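Local coordinates for MaoC-like dehydratase (Phytophthora Capsici, PDB 3KH8), which adopts the hot dog fold and probably catalyses the reversible hydration of 2-enoyl-CoA thioesters, as its hydratase 2 relatives do, at residues T49-Y54 and G140-G145; T53-D58 and Q96-V101; T144-V149 and Q166-N171. All blocks are in the same frame, centred on the assembly; numbering follows the deposited sequence.

All three contacts lie in the region related to the N-terminal domain of MFE-2 hydratase 2, on one sheet and its border. Contact 1 pairs strand 48-54 with strand 141-154. Contact 3 continues from strand 141-154 to strand 158-169, and the two share Thr-144 and Gly-145. Their centres are about 8 Å apart, and Tyr-50 of contact 1 packs on Phe-167 of contact 3 beneath the shared Gly-145. Contact 2 follows strand 48-54 into helix 56-65 and shares Thr-53 and Tyr-54 with contact 1, centres about 10 Å apart. Contacts 2 and 3 do not touch; their nearest atoms are about 7 Å apart. Only contact 2 reaches the second subunit: Asp-58 pairs with Arg-57 of that chain.

Contact 1: residues T49-Y54 and G140-G145; sequences TYTATY and GGTLTG
Residues 49-54 and 141-145 pair as antiparallel strands, from Tyr-50 opposite Gly-145 to Tyr-54 opposite Gly-141, with their axes at 156°. They belong to the sheet of the hot dog fold. The hydrogen-bonded pairs are Tyr-50 with Gly-145, Ala-52 with Leu-143 and Tyr-54 with Gly-141, each joined by two backbone bonds. Ala-52 N meets Leu-143 O at 2.8 Å, and Leu-143 N returns to Ala-52 O at 2.7 Å.

The two faces of the sheet differ. On one, threonines form a row. Methyl CG2 of Thr-51 meets CG2 of Thr-142 at 3.6 Å, and CG2 of Thr-49 meets CG2 of Thr-144 at 3.7 Å. Thr-53 OG1 hydrogen-bonds to Thr-142 OG1 at 3.1 Å, and also receives a bond from Gln-96.

The other face carries Tyr-50, Ala-52, Leu-143 and Tyr-54. Leu-91 of helix 91-94 packs on Ala-52 and Leu-143. Both tyrosines have CG between the backbone N and the carbonyl carbon (chi1 65° in Tyr-50, 66° in Tyr-54), which folds each ring back beneath the opposite strand. There it lies against a glycine, where no side chain intervenes. Gly-145 CA stands over the centre of the Tyr-50 ring in a CH-pi contact, 4.2 Å from the ring centroid. The hydroxyl of Tyr-54 is hydrogen-bonded to the backbone oxygen of Asp-137. Gly-141 N sits above one face of the Tyr-54 ring, toward the rim, 3.4 Å from Tyr-54 CZ.

Contact 2: residues T53-D58 and Q96-V101; sequences TYNQRD and QSQDVV
A capping box at the start of helix 56-65, made by Asn-55 and Asp-58, meets the side chain of Gln-98 from the loop after helix 91-94. Helix 56-65 comes next in the chain after strand 48-54 of the hot dog sheet, and the site borders the second subunit. Asn-55 is the N-cap residue. Its OD1 accepts from Asp-58 N at 3.0 Å, nearly along the C=O axis. In return, Asp-58 OD2 takes the bond from Asn-55 N at 2.8 Å, on its anti side. The two bonds hold both side chains across the first turn.

Gln-98 bends at chi2 (-62°), which brings its amide to this box. The amide is nearly coplanar with the Asp-58 carboxylate, and Gln-98 CD lies 3.7 Å from Asp-58 OD2. The other oxygen of the carboxylate, Asp-58 OD1, forms a salt bridge with Arg-57 of the second subunit. That charge probably steadies the carboxylate as an anion.

A second link lies on strand 48-54, at Thr-53. The Gln-96 side chain crosses that of Thr-53 at a slant, with Gln-96 CG 3.4 Å from Thr-53 OG1. Its chain is extended beyond CG, and the twist at chi3 (-67°) turns NE2 toward the hydroxyl. Gln-96 NE2 donates to Thr-53 OG1 at 2.9 Å, with an N-H...O angle of 165°, and the oxygen lies close to the amide plane.

Contact 3: residues T144-V149 and Q166-N171; sequences TGKTKV and QFEDGN
The beta hairpin of strands 141-154 and 158-169, part of the hot dog sheet, brings Thr-144, Gly-145 and Lys-146 against Glu-168, Phe-167 and Gln-166. Thr-144 with Glu-168 and Lys-146 with Gln-166 are antiparallel hydrogen-bonded pairs. Thr-144 N donates to Glu-168 O at 2.8 Å, and Gln-166 N donates to Lys-146 O at 2.8 Å. Gly-145 and Phe-167 form the non-hydrogen-bonded pair between them.

Phe-167 lies on the buried side. Its CG is anti to the carbonyl carbon (chi1 -74°), and the ring reaches the opposite strand at an oblique tilt. Phe-167 CD1 comes within 3.6 Å of Gly-145 CA, where the glycine leaves room for the ring. Tyr-50, Leu-91, Pro-92 and Leu-177 also touch this ring, so it joins the hairpin to its neighbouring strands and to helix 91-94.

On the other face stand Thr-144, Lys-146, Gln-166 and Glu-168. With chi1 at 52°, Glu-168 CG sits over its own backbone, flanked by N and C, and the extended chain leans toward the neighbouring strand. Glu-168 CG lies beside Thr-144 CB at 4.0 Å, with the two side chains pointing the same way. The carboxylate goes on to Lys-146, and the two side chains cross. Glu-168 OE2 touches the aliphatic Lys-146 CE at 3.3 Å. The charged ends, Lys-146 NZ and Glu-168 OE2, are 4.0 Å apart, too far for a salt bridge, though the opposite charges probably attract. Lys-146 also has a long, weak ion pair with Glu-47. Further along this face, a water donates to Lys-146 O at 2.7 Å and weakly to Gln-166 OE1 at 3.4 Å.

Contact 1: residues T49-Y54 and G140-G145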
ATOM      1  N   THR A  49      -4.758 -28.307   5.050  1.00 29.98           N
ATOM      2  CA  THR A  49      -3.600 -27.708   5.699  1.00 29.06           C
ATOM      3  C   THR A  49      -2.773 -26.946   4.669  1.00 28.03           C
ATOM      4  O   THR A  49      -2.503 -27.450   3.579  1.00 27.93           O
ATOM      5  CB  THR A  49      -2.742 -28.773   6.416  1.00 29.30           C
ATOM      6  OG1 THR A  49      -3.558 -29.493   7.349  1.00 29.97           O
ATOM      7  CG2 THR A  49      -1.590 -28.127   7.170  1.00 29.22           C
ATOM      8  N   TYR A  50      -2.398 -25.719   5.011  1.00 26.79           N
ATOM      9  CA  TYR A  50      -1.562 -24.898   4.138  1.00 25.49           C
ATOM     10  C   TYR A  50      -0.591 -24.047   4.947  1.00 24.61           C
ATOM     11  O   TYR A  50      -0.614 -24.055   6.179  1.00 24.45           O
ATOM     12  CB  TYR A  50      -2.418 -24.033   3.197  1.00 25.51           C
ATOM     13  CG  TYR A  50      -3.271 -22.990   3.889  1.00 24.99           C
ATOM     14  CD1 TYR A  50      -2.824 -21.673   4.017  1.00 24.64           C
ATOM     15  CD2 TYR A  50      -4.526 -23.316   4.406  1.00 24.60           C
ATOM     16  CE1 TYR A  50      -3.603 -20.705   4.651  1.00 24.11           C
ATOM     17  CE2 TYR A  50      -5.313 -22.356   5.044  1.00 24.23           C
ATOM     18  CZ  TYR A  50      -4.843 -21.053   5.161  1.00 24.36           C
ATOM     19  OH  TYR A  50      -5.610 -20.099   5.782  1.00 24.07           O
ATOM     20  N   THR A  51       0.262 -23.320   4.234  1.00 23.58           N
ATOM     21  CA  THR A  51       1.268 -22.474   4.848  1.00 22.53           C
ATOM     22  C   THR A  51       1.007 -21.020   4.480  1.00 21.60           C
ATOM     23  O   THR A  51       0.632 -20.714   3.349  1.00 21.19           O
ATOM     24  CB  THR A  51       2.686 -22.897   4.406  1.00 22.73           C
ATOM     25  OG1 THR A  51       2.847 -24.299   4.646  1.00 23.22           O
ATOM     26  CG2 THR A  51       3.749 -22.148   5.183  1.00 22.64           C
ATOM     27  N   ALA A  52       1.189 -20.135   5.454  1.00 20.84           N
ATOM     28  CA  ALA A  52       1.062 -18.700   5.224  1.00 20.29           C
ATOM     29  C   ALA A  52       2.322 -17.993   5.697  1.00 19.86           C
ATOM     30  O   ALA A  52       2.874 -18.314   6.754  1.00 19.83           O
ATOM     31  CB  ALA A  52      -0.167 -18.145   5.928  1.00 20.29           C
ATOM     32  N   THR A  53       2.773 -17.032   4.899  1.00 19.06           N
ATOM     33  CA  THR A  53       3.990 -16.286   5.186  1.00 18.25           C
ATOM     34  C   THR A  53       3.737 -14.803   4.951  1.00 17.51           C
ATOM     35  O   THR A  53       3.101 -14.422   3.968  1.00 17.50           O
ATOM     36  CB  THR A  53       5.163 -16.796   4.308  1.00 18.48           C
ATOM     37  OG1 THR A  53       5.434 -18.165   4.636  1.00 18.57           O
ATOM     38  CG2 THR A  53       6.433 -15.974   4.528  1.00 18.52           C
ATOM     39  N   TYR A  54       4.214 -13.982   5.879  1.00 16.72           N
ATOM     40  CA  TYR A  54       4.144 -12.528   5.766  1.00 16.15           C
ATOM     41  C   TYR A  54       5.508 -11.964   6.147  1.00 15.61           C
ATOM     42  O   TYR A  54       6.219 -12.553   6.966  1.00 15.42           O
ATOM     43  CB  TYR A  54       3.067 -11.960   6.710  1.00 16.00           C
ATOM     44  CG  TYR A  54       3.398 -12.153   8.178  1.00 16.14           C
ATOM     45  CD1 TYR A  54       4.015 -11.139   8.918  1.00 15.86           C
ATOM     46  CD2 TYR A  54       3.121 -13.360   8.819  1.00 15.91           C
ATOM     47  CE1 TYR A  54       4.337 -11.322  10.254  1.00 16.03           C
ATOM     48  CE2 TYR A  54       3.439 -13.551  10.154  1.00 15.99           C
ATOM     49  CZ  TYR A  54       4.048 -12.535  10.864  1.00 16.23           C
ATOM     50  OH  TYR A  54       4.365 -12.737  12.187  1.00 16.56           O
ATOM     51  N   GLY A 140       8.128 -10.526  10.864  1.00 19.90           N
ATOM     52  CA  GLY A 140       7.770 -11.489   9.826  1.00 19.70           C
ATOM     53  C   GLY A 140       7.591 -12.868  10.425  1.00 19.63           C
ATOM     54  O   GLY A 140       7.989 -13.108  11.566  1.00 19.36           O
ATOM     55  N   GLY A 141       6.984 -13.774   9.666  1.00 19.62           N
ATOM     56  CA  GLY A 141       6.739 -15.122  10.163  1.00 19.79           C
ATOM     57  C   GLY A 141       6.115 -16.070   9.163  1.00 19.85           C
ATOM     58  O   GLY A 141       5.605 -15.659   8.123  1.00 19.80           O
ATOM     59  N   THR A 142       6.164 -17.351   9.500  1.00 19.78           N
ATOM     60  CA  THR A 142       5.567 -18.399   8.697  1.00 19.97           C
ATOM     61  C   THR A 142       4.668 -19.223   9.613  1.00 19.88           C
ATOM     62  O   THR A 142       5.078 -19.622  10.701  1.00 19.60           O
ATOM     63  CB  THR A 142       6.651 -19.285   8.035  1.00 20.01           C
ATOM     64  OG1 THR A 142       7.347 -18.519   7.045  1.00 20.15           O
ATOM     65  CG2 THR A 142       6.034 -20.503   7.365  1.00 19.81           C
ATOM     66  N   LEU A 143       3.440 -19.456   9.164  1.00 20.23           N
ATOM     67  CA  LEU A 143       2.437 -20.132   9.974  1.00 20.81           C
ATOM     68  C   LEU A 143       1.818 -21.295   9.226  1.00 20.94           C
ATOM     69  O   LEU A 143       1.734 -21.277   7.997  1.00 21.11           O
ATOM     70  CB  LEU A 143       1.330 -19.152  10.381  1.00 20.70           C
ATOM     71  CG  LEU A 143       1.706 -17.881  11.150  1.00 21.35           C
ATOM     72  CD1 LEU A 143       0.534 -16.923  11.154  1.00 20.82           C
ATOM     73  CD2 LEU A 143       2.146 -18.196  12.579  1.00 21.86           C
ATOM     74  N   THR A 144       1.396 -22.307   9.977  1.00 21.25           N
ATOM     75  CA  THR A 144       0.583 -23.384   9.438  1.00 21.87           C
ATOM     76  C   THR A 144      -0.891 -23.023   9.608  1.00 22.21           C
ATOM     77  O   THR A 144      -1.339 -22.714  10.714  1.00 22.07           O
ATOM     78  CB  THR A 144       0.882 -24.731  10.143  1.00 21.83           C
ATOM     79  OG1 THR A 144       2.234 -25.115   9.878  1.00 22.32           O
ATOM     80  CG2 THR A 144      -0.047 -25.829   9.641  1.00 22.03           C
ATOM     81  N   GLY A 145      -1.630 -23.048   8.505  1.00 23.01           N
ATOM     82  CA  GLY A 145      -3.072 -22.835   8.534  1.00 24.11           C
ATOM     83  C   GLY A 145      -3.830 -24.139   8.393  1.00 24.95           C
ATOM     84  O   GLY A 145      -3.520 -24.954   7.520  1.00 24.83           O
TER

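Contact 2: residues T53-D58 and Q96-V101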
ATOM      1  N   THR A  53       2.773 -17.032   4.899  1.00 19.06           N
ATOM      2  CA  THR A  53       3.990 -16.286   5.186  1.00 18.25           C
ATOM      3  C   THR A  53       3.737 -14.803   4.951  1.00 17.51           C
ATOM      4  O   THR A  53       3.101 -14.422   3.968  1.00 17.50           O
ATOM      5  CB  THR A  53       5.163 -16.796   4.308  1.00 18.48           C
ATOM      6  OG1 THR A  53       5.434 -18.165   4.636  1.00 18.57           O
ATOM      7  CG2 THR A  53       6.433 -15.974   4.528  1.00 18.52           C
ATOM      8  N   TYR A  54       4.214 -13.982   5.879  1.00 16.72           N
ATOM      9  CA  TYR A  54       4.144 -12.528   5.766  1.00 16.15           C
ATOM     10  C   TYR A  54       5.508 -11.964   6.147  1.00 15.61           C
ATOM     11  O   TYR A  54       6.219 -12.553   6.966  1.00 15.42           O
ATOM     12  CB  TYR A  54       3.067 -11.960   6.710  1.00 16.00           C
ATOM     13  CG  TYR A  54       3.398 -12.153   8.178  1.00 16.14           C
ATOM     14  CD1 TYR A  54       4.015 -11.139   8.918  1.00 15.86           C
ATOM     15  CD2 TYR A  54       3.121 -13.360   8.819  1.00 15.91           C
ATOM     16  CE1 TYR A  54       4.337 -11.322  10.254  1.00 16.03           C
ATOM     17  CE2 TYR A  54       3.439 -13.551  10.154  1.00 15.99           C
ATOM     18  CZ  TYR A  54       4.048 -12.535  10.864  1.00 16.23           C
ATOM     19  OH  TYR A  54       4.365 -12.737  12.187  1.00 16.56           O
ATOM     20  N   ASN A  55       5.875 -10.832   5.551  1.00 15.02           N
ATOM     21  CA  ASN A  55       7.041 -10.085   6.020  1.00 14.40           C
ATOM     22  C   ASN A  55       6.633  -8.744   6.632  1.00 14.38           C
ATOM     23  O   ASN A  55       5.444  -8.414   6.660  1.00 13.79           O
ATOM     24  CB  ASN A  55       8.130  -9.951   4.930  1.00 14.19           C
ATOM     25  CG  ASN A  55       7.665  -9.198   3.682  1.00 13.62           C
ATOM     26  OD1 ASN A  55       6.826  -8.301   3.743  1.00 13.13           O
ATOM     27  ND2 ASN A  55       8.242  -9.559   2.538  1.00 12.63           N
ATOM     28  N   GLN A  56       7.608  -7.992   7.145  1.00 14.27           N
ATOM     29  CA  GLN A  56       7.345  -6.677   7.730  1.00 14.52           C
ATOM     30  C   GLN A  56       6.609  -5.751   6.774  1.00 13.92           C
ATOM     31  O   GLN A  56       5.672  -5.057   7.169  1.00 14.04           O
ATOM     32  CB  GLN A  56       8.644  -5.996   8.146  1.00 14.78           C
ATOM     33  CG  GLN A  56       9.170  -6.426   9.475  1.00 17.17           C
ATOM     34  CD  GLN A  56      10.047  -5.372  10.104  1.00 19.00           C
ATOM     35  OE1 GLN A  56      10.788  -4.671   9.409  1.00 19.93           O
ATOM     36  NE2 GLN A  56       9.961  -5.245  11.421  1.00 18.07           N
ATOM     37  N   ARG A  57       7.052  -5.733   5.521  1.00 13.34           N
ATOM     38  CA  ARG A  57       6.449  -4.880   4.501  1.00 12.83           C
ATOM     39  C   ARG A  57       4.956  -5.186   4.313  1.00 12.51           C
ATOM     40  O   ARG A  57       4.158  -4.266   4.144  1.00 12.29           O
ATOM     41  CB  ARG A  57       7.219  -5.007   3.185  1.00 12.99           C
ATOM     42  CG  ARG A  57       6.722  -4.131   2.048  1.00 13.13           C
ATOM     43  CD  ARG A  57       7.675  -4.235   0.878  1.00 13.99           C
ATOM     44  NE  ARG A  57       7.236  -3.480  -0.289  1.00 15.16           N
ATOM     45  CZ  ARG A  57       6.887  -4.035  -1.446  1.00 16.90           C
ATOM     46  NH1 ARG A  57       6.924  -5.356  -1.589  1.00 18.70           N
ATOM     47  NH2 ARG A  57       6.512  -3.274  -2.466  1.00 17.23           N
ATOM     48  N   ASP A  58       4.582  -6.467   4.366  1.00 12.16           N
ATOM     49  CA  ASP A  58       3.167  -6.857   4.310  1.00 11.91           C
ATOM     50  C   ASP A  58       2.363  -6.235   5.454  1.00 11.61           C
ATOM     51  O   ASP A  58       1.215  -5.842   5.261  1.00 11.69           O
ATOM     52  CB  ASP A  58       3.001  -8.384   4.334  1.00 11.90           C
ATOM     53  CG  ASP A  58       3.648  -9.068   3.138  1.00 12.46           C
ATOM     54  OD1 ASP A  58       3.488  -8.582   1.995  1.00 11.96           O
ATOM     55  OD2 ASP A  58       4.311 -10.108   3.348  1.00 13.37           O
ATOM     56  N   GLN A  96       1.341 -17.944   0.863  1.00 20.15           N
ATOM     57  CA  GLN A  96       2.770 -17.616   0.854  1.00 20.26           C
ATOM     58  C   GLN A  96       3.158 -16.700  -0.312  1.00 20.15           C
ATOM     59  O   GLN A  96       4.346 -16.485  -0.574  1.00 20.00           O
ATOM     60  CB  GLN A  96       3.617 -18.893   0.815  1.00 20.37           C
ATOM     61  CG  GLN A  96       3.709 -19.632   2.144  1.00 20.93           C
ATOM     62  CD  GLN A  96       4.810 -20.680   2.144  1.00 21.77           C
ATOM     63  OE1 GLN A  96       4.735 -21.678   1.426  1.00 20.89           O
ATOM     64  NE2 GLN A  96       5.841 -20.456   2.957  1.00 21.43           N
ATOM     65  N   SER A  97       2.162 -16.156  -1.007  1.00 19.77           N
ATOM     66  CA  SER A  97       2.434 -15.281  -2.144  1.00 19.67           C
ATOM     67  C   SER A  97       2.887 -13.885  -1.734  1.00 19.41           C
ATOM     68  O   SER A  97       2.398 -13.320  -0.753  1.00 19.02           O
ATOM     69  CB  SER A  97       1.223 -15.183  -3.067  1.00 19.89           C
ATOM     70  OG  SER A  97       1.509 -14.307  -4.147  1.00 20.17           O
ATOM     71  N   GLN A  98       3.827 -13.339  -2.501  1.00 18.95           N
ATOM     72  CA  GLN A  98       4.247 -11.954  -2.344  1.00 19.05           C
ATOM     73  C   GLN A  98       3.745 -11.113  -3.521  1.00 18.64           C
ATOM     74  O   GLN A  98       4.032  -9.917  -3.608  1.00 18.54           O
ATOM     75  CB  GLN A  98       5.775 -11.864  -2.224  1.00 19.27           C
ATOM     76  CG  GLN A  98       6.353 -12.414  -0.908  1.00 20.90           C
ATOM     77  CD  GLN A  98       5.879 -11.657   0.345  1.00 23.56           C
ATOM     78  OE1 GLN A  98       5.771 -10.429   0.352  1.00 25.31           O
ATOM     79  NE2 GLN A  98       5.615 -12.398   1.411  1.00 23.46           N
ATOM     80  N   ASP A  99       2.987 -11.748  -4.413  1.00 18.06           N
ATOM     81  CA  ASP A  99       2.474 -11.105  -5.623  1.00 18.07           C
ATOM     82  C   ASP A  99       0.955 -10.927  -5.545  1.00 17.80           C
ATOM     83  O   ASP A  99       0.340 -11.266  -4.532  1.00 17.86           O
ATOM     84  CB  ASP A  99       2.851 -11.949  -6.849  1.00 18.03           C
ATOM     85  CG  ASP A  99       2.826 -11.158  -8.158  1.00 18.60           C
ATOM     86  OD1 ASP A  99       2.575  -9.930  -8.150  1.00 16.77           O
ATOM     87  OD2 ASP A  99       3.058 -11.785  -9.213  1.00 19.57           O
ATOM     88  N   VAL A 100       0.362 -10.384  -6.610  1.00 17.56           N
ATOM     89  CA  VAL A 100      -1.088 -10.368  -6.783  1.00 17.67           C
ATOM     90  C   VAL A 100      -1.615 -11.805  -6.653  1.00 17.79           C
ATOM     91  O   VAL A 100      -1.044 -12.739  -7.229  1.00 17.45           O
ATOM     92  CB  VAL A 100      -1.484  -9.751  -8.157  1.00 17.82           C
ATOM     93  CG1 VAL A 100      -2.961  -9.967  -8.477  1.00 17.91           C
ATOM     94  CG2 VAL A 100      -1.153  -8.255  -8.197  1.00 17.58           C
ATOM     95  N   VAL A 101      -2.667 -11.976  -5.853  1.00 17.97           N
ATOM     96  CA  VAL A 101      -3.324 -13.273  -5.691  1.00 18.41           C
ATOM     97  C   VAL A 101      -4.657 -13.227  -6.440  1.00 18.82           C
ATOM     98  O   VAL A 101      -5.622 -12.636  -5.949  1.00 18.95           O
ATOM     99  CB  VAL A 101      -3.557 -13.626  -4.190  1.00 18.56           C
ATOM    100  CG1 VAL A 101      -4.222 -15.007  -4.045  1.00 18.24           C
ATOM    101  CG2 VAL A 101      -2.250 -13.576  -3.409  1.00 18.06           C
TER

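Contact 3: residues T144-V149 and Q166-N171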
ATOM      1  N   THR A 144       1.396 -22.307   9.977  1.00 21.25           N
ATOM      2  CA  THR A 144       0.583 -23.384   9.438  1.00 21.87           C
ATOM      3  C   THR A 144      -0.891 -23.023   9.608  1.00 22.21           C
ATOM      4  O   THR A 144      -1.339 -22.714  10.714  1.00 22.07           O
ATOM      5  CB  THR A 144       0.882 -24.731  10.143  1.00 21.83           C
ATOM      6  OG1 THR A 144       2.234 -25.115   9.878  1.00 22.32           O
ATOM      7  CG2 THR A 144      -0.047 -25.829   9.641  1.00 22.03           C
ATOM      8  N   GLY A 145      -1.630 -23.048   8.505  1.00 23.01           N
ATOM      9  CA  GLY A 145      -3.072 -22.835   8.534  1.00 24.11           C
ATOM     10  C   GLY A 145      -3.830 -24.139   8.393  1.00 24.95           C
ATOM     11  O   GLY A 145      -3.520 -24.954   7.520  1.00 24.83           O
ATOM     12  N   LYS A 146      -4.819 -24.336   9.261  1.00 25.65           N
ATOM     13  CA  LYS A 146      -5.699 -25.502   9.196  1.00 26.46           C
ATOM     14  C   LYS A 146      -7.142 -25.035   9.069  1.00 26.69           C
ATOM     15  O   LYS A 146      -7.674 -24.383   9.972  1.00 26.44           O
ATOM     16  CB  LYS A 146      -5.535 -26.389  10.433  1.00 26.53           C
ATOM     17  CG  LYS A 146      -4.166 -27.029  10.576  1.00 28.14           C
ATOM     18  CD  LYS A 146      -4.156 -28.057  11.695  1.00 30.30           C
ATOM     19  CE  LYS A 146      -2.745 -28.566  11.992  1.00 32.24           C
ATOM     20  NZ  LYS A 146      -2.083 -29.194  10.811  1.00 33.37           N
ATOM     21  N   THR A 147      -7.767 -25.360   7.942  1.00 27.17           N
ATOM     22  CA  THR A 147      -9.124 -24.895   7.670  1.00 27.84           C
ATOM     23  C   THR A 147     -10.139 -26.031   7.561  1.00 28.06           C
ATOM     24  O   THR A 147      -9.855 -27.085   6.989  1.00 27.90           O
ATOM     25  CB  THR A 147      -9.187 -23.942   6.443  1.00 27.92           C
ATOM     26  OG1 THR A 147     -10.546 -23.778   6.017  1.00 28.98           O
ATOM     27  CG2 THR A 147      -8.366 -24.468   5.292  1.00 27.91           C
ATOM     28  N   LYS A 148     -11.321 -25.793   8.130  1.00 28.34           N
ATOM     29  CA  LYS A 148     -12.382 -26.788   8.188  1.00 28.79           C
ATOM     30  C   LYS A 148     -13.752 -26.122   8.277  1.00 28.90           C
ATOM     31  O   LYS A 148     -13.930 -25.146   9.013  1.00 28.65           O
ATOM     32  CB  LYS A 148     -12.181 -27.696   9.402  1.00 28.93           C
ATOM     33  CG  LYS A 148     -12.865 -29.043   9.285  1.00 30.08           C
ATOM     34  CD  LYS A 148     -13.101 -29.665  10.650  1.00 30.96           C
ATOM     35  CE  LYS A 148     -13.305 -31.179  10.546  1.00 31.54           C
ATOM     36  NZ  LYS A 148     -14.296 -31.565   9.502  1.00 31.50           N
ATOM     37  N   VAL A 149     -14.715 -26.655   7.527  1.00 29.12           N
ATOM     38  CA  VAL A 149     -16.112 -26.228   7.645  1.00 29.45           C
ATOM     39  C   VAL A 149     -16.683 -26.817   8.937  1.00 29.68           C
ATOM     40  O   VAL A 149     -16.684 -28.037   9.117  1.00 29.89           O
ATOM     41  CB  VAL A 149     -16.955 -26.662   6.422  1.00 29.31           C
ATOM     42  CG1 VAL A 149     -18.427 -26.290   6.618  1.00 29.63           C
ATOM     43  CG2 VAL A 149     -16.415 -26.030   5.145  1.00 29.23           C
ATOM     44  N   GLN A 166      -7.441 -22.191  11.774  1.00 23.52           N
ATOM     45  CA  GLN A 166      -6.524 -22.120  12.899  1.00 24.11           C
ATOM     46  C   GLN A 166      -5.099 -21.910  12.397  1.00 24.23           C
ATOM     47  O   GLN A 166      -4.608 -22.679  11.568  1.00 23.88           O
ATOM     48  CB  GLN A 166      -6.617 -23.393  13.747  1.00 24.42           C
ATOM     49  CG  GLN A 166      -7.891 -23.500  14.575  1.00 25.78           C
ATOM     50  CD  GLN A 166      -7.998 -24.820  15.315  1.00 27.85           C
ATOM     51  OE1 GLN A 166      -8.306 -25.856  14.723  1.00 29.12           O
ATOM     52  NE2 GLN A 166      -7.744 -24.788  16.618  1.00 28.23           N
ATOM     53  N   PHE A 167      -4.452 -20.853  12.885  1.00 24.52           N
ATOM     54  CA  PHE A 167      -3.046 -20.603  12.582  1.00 24.85           C
ATOM     55  C   PHE A 167      -2.164 -20.929  13.772  1.00 25.47           C
ATOM     56  O   PHE A 167      -2.495 -20.607  14.918  1.00 25.20           O
ATOM     57  CB  PHE A 167      -2.808 -19.158  12.134  1.00 24.44           C
ATOM     58  CG  PHE A 167      -3.297 -18.866  10.748  1.00 24.00           C
ATOM     59  CD1 PHE A 167      -2.683 -19.453   9.639  1.00 22.95           C
ATOM     60  CD2 PHE A 167      -4.372 -18.007  10.546  1.00 22.82           C
ATOM     61  CE1 PHE A 167      -3.134 -19.190   8.357  1.00 22.61           C
ATOM     62  CE2 PHE A 167      -4.828 -17.732   9.263  1.00 22.66           C
ATOM     63  CZ  PHE A 167      -4.209 -18.327   8.165  1.00 23.19           C
ATOM     64  N   GLU A 168      -1.038 -21.569  13.480  1.00 26.40           N
ATOM     65  CA  GLU A 168      -0.078 -21.991  14.491  1.00 27.58           C
ATOM     66  C   GLU A 168       1.343 -21.970  13.930  1.00 28.12           C
ATOM     67  O   GLU A 168       1.541 -22.043  12.716  1.00 27.87           O
ATOM     68  CB  GLU A 168      -0.424 -23.402  14.988  1.00 27.66           C
ATOM     69  CG  GLU A 168      -0.595 -24.431  13.865  1.00 28.91           C
ATOM     70  CD  GLU A 168      -0.961 -25.818  14.361  1.00 30.52           C
ATOM     71  OE1 GLU A 168      -1.624 -25.940  15.414  1.00 31.67           O
ATOM     72  OE2 GLU A 168      -0.591 -26.794  13.683  1.00 31.62           O
ATOM     73  N   ASP A 169       2.325 -21.850  14.818  1.00 29.11           N
ATOM     74  CA  ASP A 169       3.716 -22.132  14.461  1.00 29.94           C
ATOM     75  C   ASP A 169       4.247 -23.264  15.340  1.00 30.37           C
ATOM     76  O   ASP A 169       3.463 -23.959  15.993  1.00 30.38           O
ATOM     77  CB  ASP A 169       4.595 -20.873  14.538  1.00 30.07           C
ATOM     78  CG  ASP A 169       4.561 -20.195  15.900  1.00 30.95           C
ATOM     79  OD1 ASP A 169       4.159 -20.826  16.903  1.00 31.74           O
ATOM     80  OD2 ASP A 169       4.951 -19.009  15.965  1.00 31.87           O
ATOM     81  N   GLY A 170       5.567 -23.448  15.350  1.00 30.88           N
ATOM     82  CA  GLY A 170       6.211 -24.472  16.175  1.00 31.21           C
ATOM     83  C   GLY A 170       5.981 -24.313  17.670  1.00 31.36           C
ATOM     84  O   GLY A 170       6.123 -25.276  18.425  1.00 31.63           O
ATOM     85  N   ASN A 171       5.626 -23.102  18.095  1.00 31.34           N
ATOM     86  CA  ASN A 171       5.358 -22.810  19.505  1.00 31.26           C
ATOM     87  C   ASN A 171       3.881 -22.912  19.908  1.00 30.88           C
ATOM     88  O   ASN A 171       3.520 -22.620  21.051  1.00 31.06           O
ATOM     89  CB  ASN A 171       5.923 -21.438  19.877  1.00 31.58           C
ATOM     90  CG  ASN A 171       7.435 -21.447  19.999  1.00 32.50           C
ATOM     91  OD1 ASN A 171       8.003 -22.190  20.804  1.00 33.71           O
ATOM     92  ND2 ASN A 171       8.098 -20.613  19.206  1.00 32.97           N
TER
HETATM   93  O   HOH W   1      -9.531 -25.539  11.570  1.00 27.12           O